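Local coordinates for protein metallo-carboxypeptidase (Pseudomonas aeruginosa, PDB 4A39) that belongs to the M14 zinc metallocarboxypeptidases of the cytosolic type and probably removes residues from the C-terminal ends of peptide or protein substrates, at residues 57-62 with 112-118; 148-153 with 252-256; 311-315 with 354-359. One frame throughout, in Å; residues are numbered along the deposited sequence.

Contact 1: residues 57-62 with 112-118; sequences EGMAPA and EPEESEV
M59 and S116 hold the two loops together through the backbone: M59 N donates to S116 O (3.0 Å, N-H...O angle 164°), approaching in the carbonyl plane on a lone pair. At the E57 end the segments run alongside the adjacent antiparallel strands 53-57 and 118-121, where V118 is backbone-bonded to V56. Towards the other end they separate enough to admit a water, which lies 2.8 Å from A60 O and 2.9 Å from P113 O. The M59 side chain lies between P113 and V118; its bend at chi3 (-73°) brings CE against both. CE comes within 3.4 Å of V118 CG1 and 3.5 Å of P113 CB, both tighter than an ordinary carbon contact, while SD sits beside the proline ring, 3.8 Å from P113 CG. H65 of strand 65-69 packs against both M59 and P113. Beside the M59-S116 bond the E57 and E117 carboxylates come near each other (E57 OE2 to E117 OE1, 4.3 Å), but a salt bridge from R17 to E57 OE2 probably eases the repulsion. This is packing of two strand-connecting loops in the beta-rich N-terminal domain of a cytosolic carboxypeptidase, where the loop leaving strand 53-57 packs on the loop that leads from strand 106-111 into strand 118-121.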
ATOM      1  N   GLU A  57      12.178  22.255  10.770  1.00  9.57           N
ATOM      2  CA  GLU A  57      12.213  23.639  10.317  1.00 10.81           C
ATOM      3  C   GLU A  57      13.291  24.397  11.081  1.00  9.71           C
ATOM      4  O   GLU A  57      13.695  23.982  12.167  1.00  9.80           O
ATOM      5  CB  GLU A  57      10.842  24.301  10.527  1.00 13.10           C
ATOM      6  CG  GLU A  57       9.698  23.550   9.863  1.00 16.74           C
ATOM      7  CD  GLU A  57       8.323  24.114  10.195  1.00 19.24           C
ATOM      8  OE1 GLU A  57       8.169  24.776  11.244  1.00 21.89           O
ATOM      9  OE2 GLU A  57       7.386  23.868   9.404  1.00 21.42           O
ATOM     10  N   GLY A  58      13.765  25.491  10.497  1.00 10.78           N
ATOM     11  CA  GLY A  58      14.790  26.302  11.136  1.00 12.75           C
ATOM     12  C   GLY A  58      16.192  25.708  11.150  1.00 12.83           C
ATOM     13  O   GLY A  58      16.993  26.028  12.028  1.00 14.11           O
ATOM     14  N   MET A  59      16.503  24.848  10.184  1.00 11.96           N
ATOM     15  CA  MET A  59      17.829  24.239  10.135  1.00 11.35           C
ATOM     16  C   MET A  59      18.872  25.227   9.627  1.00 11.69           C
ATOM     17  O   MET A  59      18.601  26.027   8.727  1.00 11.96           O
ATOM     18  CB  MET A  59      17.822  23.003   9.232  1.00 10.23           C
ATOM     19  CG  MET A  59      16.849  21.918   9.654  1.00 10.26           C
ATOM     20  SD  MET A  59      17.004  20.452   8.618  1.00 10.94           S
ATOM     21  CE  MET A  59      16.265  21.034   7.114  1.00 12.62           C
ATOM     22  N   ALA A  60      20.066  25.166  10.207  1.00 13.04           N
ATOM     23  CA  ALA A  60      21.153  26.055   9.811  1.00 13.29           C
ATOM     24  C   ALA A  60      21.771  25.585   8.499  1.00 13.96           C
ATOM     25  O   ALA A  60      21.767  24.394   8.194  1.00 13.67           O
ATOM     26  CB  ALA A  60      22.213  26.104  10.907  1.00 14.86           C
ATOM     27  N   PRO A  61      22.310  26.521   7.700  1.00 14.48           N
ATOM     28  CA  PRO A  61      22.931  26.187   6.414  1.00 15.08           C
ATOM     29  C   PRO A  61      24.321  25.577   6.558  1.00 14.22           C
ATOM     30  O   PRO A  61      24.991  25.773   7.573  1.00 17.01           O
ATOM     31  CB  PRO A  61      22.973  27.533   5.703  1.00 15.14           C
ATOM     32  CG  PRO A  61      23.278  28.465   6.838  1.00 16.42           C
ATOM     33  CD  PRO A  61      22.330  27.978   7.925  1.00 15.64           C
ATOM     34  N   ALA A  62      24.744  24.840   5.531  1.00 14.63           N
ATOM     35  CA  ALA A  62      26.057  24.203   5.512  1.00 14.76           C
ATOM     36  C   ALA A  62      26.309  23.490   6.829  1.00 13.93           C
ATOM     37  O   ALA A  62      27.385  23.605   7.416  1.00 15.37           O
ATOM     38  CB  ALA A  62      27.141  25.255   5.268  1.00 15.89           C
ATOM     39  N   GLU A 112      22.795  17.056   4.885  1.00  8.32           N
ATOM     40  CA  GLU A 112      23.263  18.431   5.015  1.00  9.22           C
ATOM     41  C   GLU A 112      22.235  19.123   4.122  1.00  8.45           C
ATOM     42  O   GLU A 112      22.408  19.197   2.902  1.00  9.40           O
ATOM     43  CB  GLU A 112      24.666  18.611   4.438  1.00 11.99           C
ATOM     44  CG  GLU A 112      25.209  20.015   4.654  1.00 14.35           C
ATOM     45  CD  GLU A 112      26.558  20.237   4.007  1.00 17.15           C
ATOM     46  OE1 GLU A 112      27.447  19.381   4.176  1.00 18.45           O
ATOM     47  OE2 GLU A 112      26.729  21.276   3.335  1.00 20.25           O
ATOM     48  N   PRO A 113      21.135  19.617   4.719  1.00  9.02           N
ATOM     49  CA  PRO A 113      20.061  20.291   3.982  1.00  9.81           C
ATOM     50  C   PRO A 113      20.468  21.530   3.180  1.00  9.73           C
ATOM     51  O   PRO A 113      21.215  22.373   3.652  1.00 10.74           O
ATOM     52  CB  PRO A 113      19.042  20.604   5.077  1.00 11.04           C
ATOM     53  CG  PRO A 113      19.908  20.874   6.264  1.00 10.31           C
ATOM     54  CD  PRO A 113      20.948  19.770   6.176  1.00  8.71           C
ATOM     55  N   GLU A 114      19.963  21.611   1.952  1.00 10.36           N
ATOM     56  CA  GLU A 114      20.247  22.749   1.078  1.00 12.18           C
ATOM     57  C   GLU A 114      19.266  23.893   1.346  1.00 12.48           C
ATOM     58  O   GLU A 114      19.477  25.025   0.906  1.00 13.38           O
ATOM     59  CB  GLU A 114      20.181  22.313  -0.390  1.00 15.23           C
ATOM     60  CG  GLU A 114      21.328  21.407  -0.817  1.00 20.02           C
ATOM     61  CD  GLU A 114      22.687  22.075  -0.642  1.00 22.49           C
ATOM     62  OE1 GLU A 114      22.814  23.276  -0.973  1.00 25.16           O
ATOM     63  OE2 GLU A 114      23.634  21.402  -0.184  1.00 24.31           O
ATOM     64  N   GLU A 115      18.206  23.581   2.087  1.00 10.38           N
ATOM     65  CA  GLU A 115      17.163  24.540   2.451  1.00 11.72           C
ATOM     66  C   GLU A 115      16.943  24.415   3.946  1.00 10.99           C
ATOM     67  O   GLU A 115      17.383  23.444   4.556  1.00 11.22           O
ATOM     68  CB  GLU A 115      15.863  24.242   1.674  1.00 12.06           C
ATOM     69  CG  GLU A 115      16.037  24.360   0.165  1.00 16.03           C
ATOM     70  CD  GLU A 115      14.766  24.126  -0.631  1.00 18.48           C
ATOM     71  OE1 GLU A 115      13.753  23.695  -0.052  1.00 19.51           O
ATOM     72  OE2 GLU A 115      14.794  24.366  -1.857  1.00 19.89           O
ATOM     73  N   SER A 116      16.276  25.403   4.547  1.00 10.65           N
ATOM     74  CA  SER A 116      16.037  25.433   5.991  1.00 11.40           C
ATOM     75  C   SER A 116      14.971  24.462   6.519  1.00 10.76           C
ATOM     76  O   SER A 116      14.867  24.237   7.720  1.00 10.67           O
ATOM     77  CB  SER A 116      15.714  26.852   6.455  1.00 12.94           C
ATOM     78  OG  SER A 116      14.460  27.253   5.947  1.00 14.63           O
ATOM     79  N   GLU A 117      14.180  23.882   5.618  1.00  9.62           N
ATOM     80  CA  GLU A 117      13.180  22.930   6.074  1.00  9.55           C
ATOM     81  C   GLU A 117      13.135  21.683   5.203  1.00  9.42           C
ATOM     82  O   GLU A 117      13.327  21.748   3.984  1.00  8.82           O
ATOM     83  CB  GLU A 117      11.801  23.586   6.162  1.00 12.57           C
ATOM     84  CG  GLU A 117      11.113  23.898   4.850  1.00 17.19           C
ATOM     85  CD  GLU A 117       9.676  24.354   5.070  1.00 20.17           C
ATOM     86  OE1 GLU A 117       9.466  25.299   5.863  1.00 19.00           O
ATOM     87  OE2 GLU A 117       8.760  23.766   4.458  1.00 22.63           O
ATOM     88  N   VAL A 118      12.888  20.542   5.836  1.00  6.51           N
ATOM     89  CA  VAL A 118      12.819  19.279   5.122  1.00  7.83           C
ATOM     90  C   VAL A 118      11.906  18.308   5.863  1.00  8.61           C
ATOM     91  O   VAL A 118      11.704  18.430   7.072  1.00  9.36           O
ATOM     92  CB  VAL A 118      14.233  18.653   4.997  1.00  7.96           C
ATOM     93  CG1 VAL A 118      14.699  18.129   6.350  1.00  7.97           C
ATOM     94  CG2 VAL A 118      14.224  17.559   3.957  1.00  8.83           C
TER
HETATM   95  O   HOH W   1      22.566  22.577   6.184  1.00 13.99           O

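Contact 2: residues 148-153 with 252-256; sequences AVGTSV and PEVWF
G150 rests on one face of the F256 ring. Its CA stands 3.5 Å from the ring centroid and only 9° off the normal, a CH-pi contact, and its N lies above the same face, displaced toward the rim, 3.4 Å from F256 CZ. Glycine, having no side chain, lets the strand backbone come this close. A148 meets the ring differently: its CB lies in the ring plane at the edge, 3.8 Å from F256 CE1. One helical turn earlier, P252 packs beneath the end of the strand, with CB 3.4 Å from T151 O and CD 3.7 Å from V153 CG2. Beside it the E253 chain, bent at chi2 (90°), carries OE2 to within 3.5 Å of S152 CB.

The next shell fixes these groups. With CG anti to the backbone N (chi1 164°), the F256 ring reaches the strand and also touches I158 and L160 of the adjoining strand 157-163. E253 OE1 is bonded by N233 ND2, and S152 OG by D223 and by R156 N. The axes of helix 252-256 and strand 148-151 run roughly antiparallel, 7.6 Å apart at closest approach. Chemically the contact is dispersion and CH-pi packing on a bare backbone; the polar ends of S152 and E253 are tied to partners outside the two segments, so the fit of shapes, rather than direct polar bonding, joins helix to strand here.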
ATOM      1  N   ALA A 148     -20.676   2.515  -3.981  1.00 11.80           N
ATOM      2  CA  ALA A 148     -21.090   2.492  -2.586  1.00 11.17           C
ATOM      3  C   ALA A 148     -20.075   3.241  -1.737  1.00 10.96           C
ATOM      4  O   ALA A 148     -19.003   3.600  -2.214  1.00  9.16           O
ATOM      5  CB  ALA A 148     -21.202   1.052  -2.108  1.00 10.22           C
ATOM      6  N   VAL A 149     -20.416   3.473  -0.474  1.00 10.32           N
ATOM      7  CA  VAL A 149     -19.512   4.167   0.428  1.00 10.77           C
ATOM      8  C   VAL A 149     -19.655   3.610   1.843  1.00 10.86           C
ATOM      9  O   VAL A 149     -20.768   3.491   2.369  1.00 10.15           O
ATOM     10  CB  VAL A 149     -19.778   5.703   0.423  1.00 11.56           C
ATOM     11  CG1 VAL A 149     -21.170   6.010   0.954  1.00 12.42           C
ATOM     12  CG2 VAL A 149     -18.714   6.417   1.233  1.00 12.75           C
ATOM     13  N   GLY A 150     -18.528   3.239   2.442  1.00  9.02           N
ATOM     14  CA  GLY A 150     -18.531   2.710   3.796  1.00  8.78           C
ATOM     15  C   GLY A 150     -18.122   3.790   4.783  1.00  8.43           C
ATOM     16  O   GLY A 150     -17.721   4.885   4.384  1.00  9.11           O
ATOM     17  N   THR A 151     -18.208   3.486   6.074  1.00  8.36           N
ATOM     18  CA  THR A 151     -17.854   4.454   7.102  1.00  8.58           C
ATOM     19  C   THR A 151     -16.876   3.854   8.104  1.00  7.81           C
ATOM     20  O   THR A 151     -17.140   2.814   8.706  1.00  8.43           O
ATOM     21  CB  THR A 151     -19.115   4.937   7.840  1.00 10.46           C
ATOM     22  OG1 THR A 151     -20.030   5.500   6.891  1.00 12.69           O
ATOM     23  CG2 THR A 151     -18.763   5.987   8.878  1.00 10.31           C
ATOM     24  N   SER A 152     -15.738   4.520   8.271  1.00  7.14           N
ATOM     25  CA  SER A 152     -14.711   4.055   9.194  1.00  8.40           C
ATOM     26  C   SER A 152     -15.140   4.263  10.642  1.00  9.09           C
ATOM     27  O   SER A 152     -16.136   4.930  10.920  1.00  9.06           O
ATOM     28  CB  SER A 152     -13.406   4.810   8.950  1.00  7.78           C
ATOM     29  OG  SER A 152     -13.532   6.157   9.377  1.00  6.58           O
ATOM     30  N   VAL A 153     -14.380   3.691  11.565  1.00  8.60           N
ATOM     31  CA  VAL A 153     -14.683   3.827  12.981  1.00  7.66           C
ATOM     32  C   VAL A 153     -14.865   5.290  13.382  1.00  8.30           C
ATOM     33  O   VAL A 153     -15.782   5.627  14.143  1.00  8.63           O
ATOM     34  CB  VAL A 153     -13.564   3.202  13.838  1.00  8.02           C
ATOM     35  CG1 VAL A 153     -13.783   3.534  15.306  1.00  8.50           C
ATOM     36  CG2 VAL A 153     -13.538   1.697  13.630  1.00  7.83           C
ATOM     37  N   PRO A 252     -15.488  -2.005  10.666  1.00  6.72           N
ATOM     38  CA  PRO A 252     -16.472  -1.556   9.676  1.00  6.17           C
ATOM     39  C   PRO A 252     -15.934  -1.454   8.254  1.00  6.72           C
ATOM     40  O   PRO A 252     -16.674  -1.634   7.285  1.00  7.37           O
ATOM     41  CB  PRO A 252     -16.928  -0.205  10.230  1.00  6.60           C
ATOM     42  CG  PRO A 252     -15.707   0.283  10.967  1.00  5.66           C
ATOM     43  CD  PRO A 252     -15.251  -0.958  11.678  1.00  6.02           C
ATOM     44  N   GLU A 253     -14.645  -1.155   8.136  1.00  6.43           N
ATOM     45  CA  GLU A 253     -14.014  -1.030   6.830  1.00  6.53           C
ATOM     46  C   GLU A 253     -14.092  -2.352   6.065  1.00  7.81           C
ATOM     47  O   GLU A 253     -14.395  -2.378   4.873  1.00  7.51           O
ATOM     48  CB  GLU A 253     -12.554  -0.604   6.999  1.00  6.59           C
ATOM     49  CG  GLU A 253     -12.382   0.750   7.684  1.00  6.35           C
ATOM     50  CD  GLU A 253     -12.261   0.671   9.204  1.00  5.46           C
ATOM     51  OE1 GLU A 253     -12.449  -0.420   9.793  1.00  6.57           O
ATOM     52  OE2 GLU A 253     -11.972   1.720   9.816  1.00  7.67           O
ATOM     53  N   VAL A 254     -13.820  -3.450   6.760  1.00  7.49           N
ATOM     54  CA  VAL A 254     -13.858  -4.772   6.143  1.00  6.62           C
ATOM     55  C   VAL A 254     -15.296  -5.274   6.014  1.00  8.21           C
ATOM     56  O   VAL A 254     -15.655  -5.907   5.019  1.00  7.76           O
ATOM     57  CB  VAL A 254     -13.009  -5.774   6.963  1.00  7.10           C
ATOM     58  CG1 VAL A 254     -13.252  -7.199   6.482  1.00  7.46           C
ATOM     59  CG2 VAL A 254     -11.530  -5.419   6.812  1.00  6.30           C
ATOM     60  N   TRP A 255     -16.117  -4.983   7.017  1.00  8.32           N
ATOM     61  CA  TRP A 255     -17.520  -5.390   7.003  1.00  8.83           C
ATOM     62  C   TRP A 255     -18.205  -4.826   5.757  1.00  9.17           C
ATOM     63  O   TRP A 255     -18.999  -5.508   5.098  1.00  9.53           O
ATOM     64  CB  TRP A 255     -18.216  -4.882   8.273  1.00  9.93           C
ATOM     65  CG  TRP A 255     -19.677  -5.205   8.340  1.00 11.39           C
ATOM     66  CD1 TRP A 255     -20.705  -4.479   7.809  1.00 12.57           C
ATOM     67  CD2 TRP A 255     -20.268  -6.354   8.950  1.00 14.20           C
ATOM     68  NE1 TRP A 255     -21.903  -5.109   8.051  1.00 14.36           N
ATOM     69  CE2 TRP A 255     -21.664  -6.263   8.751  1.00 14.53           C
ATOM     70  CE3 TRP A 255     -19.755  -7.456   9.647  1.00 15.27           C
ATOM     71  CZ2 TRP A 255     -22.554  -7.233   9.222  1.00 16.48           C
ATOM     72  CZ3 TRP A 255     -20.640  -8.421  10.118  1.00 16.50           C
ATOM     73  CH2 TRP A 255     -22.024  -8.303   9.902  1.00 16.35           C
ATOM     74  N   PHE A 256     -17.883  -3.577   5.445  1.00  8.04           N
ATOM     75  CA  PHE A 256     -18.428  -2.880   4.284  1.00  8.38           C
ATOM     76  C   PHE A 256     -18.091  -3.602   2.986  1.00  8.21           C
ATOM     77  O   PHE A 256     -18.977  -3.926   2.195  1.00  8.32           O
ATOM     78  CB  PHE A 256     -17.870  -1.452   4.234  1.00  9.00           C
ATOM     79  CG  PHE A 256     -18.057  -0.764   2.907  1.00  9.05           C
ATOM     80  CD1 PHE A 256     -19.330  -0.545   2.388  1.00  9.53           C
ATOM     81  CD2 PHE A 256     -16.955  -0.320   2.182  1.00  9.49           C
ATOM     82  CE1 PHE A 256     -19.501   0.109   1.163  1.00  8.81           C
ATOM     83  CE2 PHE A 256     -17.116   0.332   0.962  1.00 10.32           C
ATOM     84  CZ  PHE A 256     -18.393   0.547   0.452  1.00  9.97           C
TER

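Contact 3: residues 311-315 with 354-359; sequences GEFQI and HDDNPE
The direct polar link between the loops is made by E312 and N357. N357 ND2 donates to E312 OE1 (3.1 Å, N-H...O angle 163°); E312 OE1 accepts on its anti lone pair, and the carboxylate and amide lie nearly coplanar, 15° apart. The same ND2 also donates to a water, 2.9 Å away, which in turn makes a weak, 3.4 Å bond to G311 O; the amide rotation is thereby fixed from two directions.

Charge is the second theme. E312 is held by two arginines of helix 366-383, R368 at OE1 and R371 at OE2, so OE1 is gripped by both an amide and a guanidinium. E359 OE2 stands 4.3 Å from E312 OE1, a like-charge approach that R368 would be expected to moderate.

Van der Waals packing centres on the H354 imidazole. E312 lies against it, with its CB 3.7 Å from H354 ND1 and its carbonyl oxygen above one face, offset toward the rim. Over the opposite face sits D356 OD1, whose own hydrogen-bond partner is H280 ND1. H354 ND1 itself is buried and finds no partner in the model. Q314, its chain bent at chi2 (81°), runs at about a right angle to D356 and sets CG 3.7 Å from D356 OD1; H317 N and V281 O take its amide end.

The backbone of 354-357 forms a type I beta turn, closed by N357 N to H354 O (3.0 Å). It gathers H354, D356 and N357 on the side of the 311-315 loop. The arrangement belongs to the zinc carboxypeptidase domain, where the loop after strand 343-350 meets the one after helix 294-308; E312 ties the latter to helix 366-383, while the 354-359 loop reaches R368 through weak contacts.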
ATOM      1  N   GLY A 311       6.084  -5.577 -16.013  1.00 12.04           N
ATOM      2  CA  GLY A 311       6.452  -4.579 -15.023  1.00 11.70           C
ATOM      3  C   GLY A 311       7.594  -4.926 -14.097  1.00  9.48           C
ATOM      4  O   GLY A 311       8.324  -5.890 -14.314  1.00  9.18           O
ATOM      5  N   GLU A 312       7.764  -4.113 -13.059  1.00  8.66           N
ATOM      6  CA  GLU A 312       8.811  -4.356 -12.081  1.00  7.34           C
ATOM      7  C   GLU A 312       8.170  -5.324 -11.103  1.00  7.50           C
ATOM      8  O   GLU A 312       7.525  -4.925 -10.133  1.00  7.96           O
ATOM      9  CB  GLU A 312       9.206  -3.052 -11.391  1.00  7.10           C
ATOM     10  CG  GLU A 312       9.624  -1.964 -12.369  1.00  5.75           C
ATOM     11  CD  GLU A 312      10.435  -0.871 -11.708  1.00  8.79           C
ATOM     12  OE1 GLU A 312      11.661  -1.061 -11.537  1.00  8.82           O
ATOM     13  OE2 GLU A 312       9.849   0.172 -11.352  1.00  7.27           O
ATOM     14  N   PHE A 313       8.351  -6.608 -11.386  1.00  6.65           N
ATOM     15  CA  PHE A 313       7.751  -7.675 -10.598  1.00  7.19           C
ATOM     16  C   PHE A 313       8.584  -8.944 -10.774  1.00  7.20           C
ATOM     17  O   PHE A 313       9.077  -9.217 -11.866  1.00 10.50           O
ATOM     18  CB  PHE A 313       6.327  -7.911 -11.117  1.00  8.51           C
ATOM     19  CG  PHE A 313       5.581  -9.001 -10.403  1.00  9.22           C
ATOM     20  CD1 PHE A 313       4.891  -8.733  -9.227  1.00  7.90           C
ATOM     21  CD2 PHE A 313       5.584 -10.303 -10.900  1.00  7.78           C
ATOM     22  CE1 PHE A 313       4.213  -9.748  -8.544  1.00  8.41           C
ATOM     23  CE2 PHE A 313       4.911 -11.321 -10.228  1.00  7.54           C
ATOM     24  CZ  PHE A 313       4.225 -11.043  -9.047  1.00  7.95           C
ATOM     25  N   GLN A 314       8.744  -9.715  -9.704  1.00  6.96           N
ATOM     26  CA  GLN A 314       9.514 -10.949  -9.798  1.00  7.92           C
ATOM     27  C   GLN A 314       8.880 -12.078  -8.994  1.00  8.89           C
ATOM     28  O   GLN A 314       7.908 -11.861  -8.270  1.00  7.82           O
ATOM     29  CB  GLN A 314      10.970 -10.696  -9.380  1.00  7.66           C
ATOM     30  CG  GLN A 314      11.156 -10.111  -8.000  1.00  7.93           C
ATOM     31  CD  GLN A 314      11.085 -11.159  -6.919  1.00  7.87           C
ATOM     32  OE1 GLN A 314      11.977 -11.999  -6.792  1.00  8.11           O
ATOM     33  NE2 GLN A 314      10.023 -11.122  -6.132  1.00  5.77           N
ATOM     34  N   ILE A 315       9.428 -13.283  -9.123  1.00 10.11           N
ATOM     35  CA  ILE A 315       8.863 -14.444  -8.445  1.00 10.59           C
ATOM     36  C   ILE A 315       9.739 -15.124  -7.387  1.00 10.03           C
ATOM     37  O   ILE A 315       9.226 -15.674  -6.412  1.00 10.67           O
ATOM     38  CB  ILE A 315       8.476 -15.517  -9.483  1.00 11.78           C
ATOM     39  CG1 ILE A 315       7.532 -14.908 -10.521  1.00 11.75           C
ATOM     40  CG2 ILE A 315       7.816 -16.711  -8.789  1.00 14.74           C
ATOM     41  CD1 ILE A 315       7.313 -15.781 -11.736  1.00 12.68           C
ATOM     42  N   HIS A 354      13.437  -2.041  -5.346  1.00  5.57           N
ATOM     43  CA  HIS A 354      13.127  -3.278  -6.055  1.00  5.24           C
ATOM     44  C   HIS A 354      14.518  -3.560  -6.609  1.00  6.93           C
ATOM     45  O   HIS A 354      14.879  -3.070  -7.677  1.00  7.11           O
ATOM     46  CB  HIS A 354      12.131  -3.016  -7.188  1.00  6.64           C
ATOM     47  CG  HIS A 354      11.786  -4.236  -7.989  1.00  7.00           C
ATOM     48  ND1 HIS A 354      12.022  -4.327  -9.345  1.00  9.33           N
ATOM     49  CD2 HIS A 354      11.206  -5.407  -7.630  1.00  3.68           C
ATOM     50  CE1 HIS A 354      11.600  -5.498  -9.788  1.00  5.76           C
ATOM     51  NE2 HIS A 354      11.101  -6.172  -8.767  1.00  8.47           N
ATOM     52  N   ASP A 355      15.300  -4.326  -5.860  1.00  9.36           N
ATOM     53  CA  ASP A 355      16.682  -4.615  -6.230  1.00  9.13           C
ATOM     54  C   ASP A 355      16.954  -5.173  -7.618  1.00 10.04           C
ATOM     55  O   ASP A 355      18.076  -5.075  -8.112  1.00 10.48           O
ATOM     56  CB  ASP A 355      17.329  -5.500  -5.165  1.00 10.03           C
ATOM     57  CG  ASP A 355      17.692  -4.720  -3.913  1.00 12.33           C
ATOM     58  OD1 ASP A 355      17.437  -3.496  -3.885  1.00 14.63           O
ATOM     59  OD2 ASP A 355      18.235  -5.321  -2.961  1.00 12.23           O
ATOM     60  N   ASP A 356      15.945  -5.749  -8.261  1.00  7.88           N
ATOM     61  CA  ASP A 356      16.147  -6.273  -9.605  1.00  8.67           C
ATOM     62  C   ASP A 356      16.473  -5.124 -10.564  1.00  9.07           C
ATOM     63  O   ASP A 356      17.249  -5.296 -11.506  1.00  9.20           O
ATOM     64  CB  ASP A 356      14.898  -7.013 -10.076  1.00 10.38           C
ATOM     65  CG  ASP A 356      14.455  -8.081  -9.096  1.00 11.95           C
ATOM     66  OD1 ASP A 356      13.974  -7.720  -8.006  1.00 10.56           O
ATOM     67  OD2 ASP A 356      14.598  -9.280  -9.415  1.00 14.27           O
ATOM     68  N   ASN A 357      15.869  -3.962 -10.317  1.00  8.42           N
ATOM     69  CA  ASN A 357      16.093  -2.753 -11.118  1.00  9.47           C
ATOM     70  C   ASN A 357      16.453  -1.631 -10.147  1.00  9.93           C
ATOM     71  O   ASN A 357      15.609  -0.795  -9.807  1.00  9.48           O
ATOM     72  CB  ASN A 357      14.830  -2.349 -11.884  1.00 10.20           C
ATOM     73  CG  ASN A 357      14.271  -3.471 -12.728  1.00 13.18           C
ATOM     74  OD1 ASN A 357      15.017  -4.273 -13.290  1.00 14.14           O
ATOM     75  ND2 ASN A 357      12.946  -3.526 -12.837  1.00 12.45           N
ATOM     76  N   PRO A 358      17.713  -1.593  -9.693  1.00 10.27           N
ATOM     77  CA  PRO A 358      18.182  -0.575  -8.748  1.00 10.26           C
ATOM     78  C   PRO A 358      18.055   0.876  -9.207  1.00  9.75           C
ATOM     79  O   PRO A 358      18.460   1.231 -10.315  1.00  9.70           O
ATOM     80  CB  PRO A 358      19.645  -0.965  -8.511  1.00 11.43           C
ATOM     81  CG  PRO A 358      19.671  -2.436  -8.802  1.00 14.72           C
ATOM     82  CD  PRO A 358      18.791  -2.543 -10.013  1.00 11.68           C
ATOM     83  N   GLU A 359      17.481   1.700  -8.336  1.00  8.39           N
ATOM     84  CA  GLU A 359      17.313   3.134  -8.562  1.00  7.67           C
ATOM     85  C   GLU A 359      17.463   3.745  -7.163  1.00  7.83           C
ATOM     86  O   GLU A 359      16.526   4.319  -6.612  1.00  7.89           O
ATOM     87  CB  GLU A 359      15.931   3.423  -9.173  1.00  8.92           C
ATOM     88  CG  GLU A 359      15.815   2.926 -10.620  1.00 11.09           C
ATOM     89  CD  GLU A 359      14.444   3.127 -11.251  1.00 13.33           C
ATOM     90  OE1 GLU A 359      13.697   4.047 -10.840  1.00 13.89           O
ATOM     91  OE2 GLU A 359      14.119   2.366 -12.188  1.00 15.13           O
TER
HETATM   92  O   HOH W   2      11.431  -4.836 -15.000  1.00 20.81           O

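The three contacts are separate and follow one another along the chain. Contact 1 lies in the N-terminal domain, its centre about 42 Å from that of contact 2 and about 33 Å from that of contact 3. Contacts 2 and 3 both belong to the zinc carboxypeptidase region, on opposite sides of the chain's centre, with nearest atoms about 22 Å apart. Neither enters the catalytic site. In contact 2 the E253 side chain is about 14 Å from the zinc ion and about 11 Å from that of its ligand H180. In contact 3 the F313 side chain is about 12 Å from the bound (2-guanidinoethylmercapto)succinic acid and about 8 Å from that of E348, the predicted proton donor/acceptor.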